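Local coordinates for peroxisomal catalase A (Saccharomyces cerevisiae, PDB 1A4E), which probably breaks down hydrogen peroxide made by peroxisomal oxidases into water and oxygen, using a heme cofactor in a homotetramer, at residues Ile176-Met180 / Met471-Val475. Numbering follows the deposited sequence.
Sequences IHQVM and MFARV
Ile176 reaches across to three residues of the opposing segment, and the aliphatic contacts of this buried join centre on it. Its CG1 lies alongside the Met471 chain, 3.9 Å from CG, while CD1 at the end of the longer branch passes Val475 CG2 at 3.7 Å and meets Phe472 CE1 at 3.8 Å, coming at the ring obliquely. A branched chain with one long arm suits this place, since its inner and outer carbons serve different neighbours. Met471, extended with CG anti to the backbone N (chi1 -180°) and bent only at its last torsion, sets CG, SD and CE all close to that one CG1. Were Ile176 an alanine, the loss of CG1 and CD1 would probably open a gap beside Met471 and Val475 and leave Phe472 CE1 without its CD1 neighbour.

These side chains seat helix 462-473, of the C-terminal helical region of the catalase fold, against helix 176-182 of the catalase domain, with the side chain of Val179 about 14 Å from the heme. Helices 430-440 and 160-168 flank the join, giving Ala432 to Ile176 and Trp164 to Met471.

Two further contacts lie at the edge of the Phe472 ring. Met180 SD makes a Met-aromatic contact in the ring plane, 5.1 Å from the ring centroid and 89° off its normal, where a polarisable sulfur can face the slightly positive C-H rim. Val179, short and branched, brings CG1 to Phe472 CZ at 3.8 Å.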
loop_
_atom_site.group_PDB
_atom_site.type_symbol
_atom_site.label_atom_id
_atom_site.label_comp_id
_atom_site.label_asym_id
_atom_site.label_seq_id
_atom_site.Cartn_x
_atom_site.Cartn_y
_atom_site.Cartn_z
ATOM N N ILE B 176 -8.556 -35.939 11.271
ATOM C CA ILE B 176 -7.855 -37.222 11.236
ATOM C C ILE B 176 -7.798 -37.917 9.872
ATOM O O ILE B 176 -6.750 -38.487 9.554
ATOM C CB ILE B 176 -8.527 -38.080 12.396
ATOM C CG1 ILE B 176 -7.429 -38.884 13.095
ATOM C CG2 ILE B 176 -9.675 -38.948 11.899
ATOM C CD1 ILE B 176 -6.520 -39.853 12.340
ATOM N N HIS B 177 -8.842 -37.845 9.021
ATOM C CA HIS B 177 -8.810 -38.435 7.682
ATOM C C HIS B 177 -7.697 -37.760 6.884
ATOM O O HIS B 177 -6.890 -38.434 6.239
ATOM C CB HIS B 177 -10.174 -38.221 7.017
ATOM C CG HIS B 177 -10.441 -38.938 5.693
ATOM N ND1 HIS B 177 -11.553 -38.832 4.975
ATOM C CD2 HIS B 177 -9.594 -39.780 5.016
ATOM C CE1 HIS B 177 -11.412 -39.560 3.900
ATOM N NE2 HIS B 177 -10.233 -40.130 3.933
ATOM N N GLN B 178 -7.621 -36.424 6.990
ATOM C CA GLN B 178 -6.587 -35.669 6.316
ATOM C C GLN B 178 -5.202 -35.899 6.904
ATOM O O GLN B 178 -4.248 -35.992 6.128
ATOM C CB GLN B 178 -6.913 -34.181 6.369
ATOM C CG GLN B 178 -5.879 -33.299 5.688
ATOM C CD GLN B 178 -5.544 -33.616 4.246
ATOM O OE1 GLN B 178 -4.409 -33.485 3.789
ATOM N NE2 GLN B 178 -6.534 -34.022 3.474
ATOM N N VAL B 179 -5.067 -36.012 8.237
ATOM C CA VAL B 179 -3.764 -36.238 8.856
ATOM C C VAL B 179 -3.199 -37.581 8.404
ATOM O O VAL B 179 -1.993 -37.687 8.184
ATOM C CB VAL B 179 -3.931 -36.170 10.386
ATOM C CG1 VAL B 179 -2.640 -36.510 11.105
ATOM C CG2 VAL B 179 -4.314 -34.748 10.764
ATOM N N MET B 180 -4.078 -38.577 8.197
ATOM C CA MET B 180 -3.704 -39.888 7.694
ATOM C C MET B 180 -3.112 -39.805 6.296
ATOM O O MET B 180 -2.092 -40.435 6.010
ATOM C CB MET B 180 -4.919 -40.803 7.642
ATOM C CG MET B 180 -5.438 -41.307 8.981
ATOM S SD MET B 180 -4.319 -42.499 9.743
ATOM C CE MET B 180 -4.781 -43.857 8.710
ATOM N N MET B 471 -5.595 -40.484 19.897
ATOM C CA MET B 471 -6.356 -40.177 18.691
ATOM C C MET B 471 -6.138 -41.253 17.630
ATOM O O MET B 471 -7.102 -41.714 17.017
ATOM C CB MET B 471 -5.936 -38.809 18.136
ATOM C CG MET B 471 -6.680 -38.382 16.874
ATOM S SD MET B 471 -6.199 -36.757 16.240
ATOM C CE MET B 471 -4.578 -37.134 15.634
ATOM N N PHE B 472 -4.895 -41.697 17.414
ATOM C CA PHE B 472 -4.634 -42.739 16.435
ATOM C C PHE B 472 -5.070 -44.137 16.852
ATOM O O PHE B 472 -5.316 -44.982 15.994
ATOM C CB PHE B 472 -3.153 -42.732 16.098
ATOM C CG PHE B 472 -2.833 -41.645 15.076
ATOM C CD1 PHE B 472 -3.163 -41.838 13.731
ATOM C CD2 PHE B 472 -2.211 -40.460 15.480
ATOM C CE1 PHE B 472 -2.867 -40.846 12.796
ATOM C CE2 PHE B 472 -1.920 -39.474 14.535
ATOM C CZ PHE B 472 -2.246 -39.665 13.196
ATOM N N ALA B 473 -5.204 -44.380 18.165
ATOM C CA ALA B 473 -5.731 -45.638 18.686
ATOM C C ALA B 473 -7.207 -45.774 18.338
ATOM O O ALA B 473 -7.734 -46.878 18.185
ATOM C CB ALA B 473 -5.622 -45.706 20.202
ATOM N N ARG B 474 -7.872 -44.626 18.177
ATOM C CA ARG B 474 -9.269 -44.599 17.809
ATOM C C ARG B 474 -9.465 -44.988 16.343
ATOM O O ARG B 474 -10.573 -45.325 15.920
ATOM C CB ARG B 474 -9.767 -43.202 18.124
ATOM C CG ARG B 474 -11.267 -43.156 18.227
ATOM C CD ARG B 474 -11.698 -41.932 18.986
ATOM N NE ARG B 474 -13.127 -41.754 18.793
ATOM C CZ ARG B 474 -13.717 -40.570 18.965
ATOM N NH1 ARG B 474 -13.028 -39.485 19.330
ATOM N NH2 ARG B 474 -15.024 -40.462 18.720
ATOM N N VAL B 475 -8.384 -44.986 15.552
ATOM C CA VAL B 475 -8.419 -45.451 14.170
ATOM C C VAL B 475 -8.035 -46.929 14.165
ATOM O O VAL B 475 -8.725 -47.767 13.588
ATOM C CB VAL B 475 -7.425 -44.629 13.308
ATOM C CG1 VAL B 475 -7.381 -45.129 11.864
ATOM C CG2 VAL B 475 -7.876 -43.177 13.312
#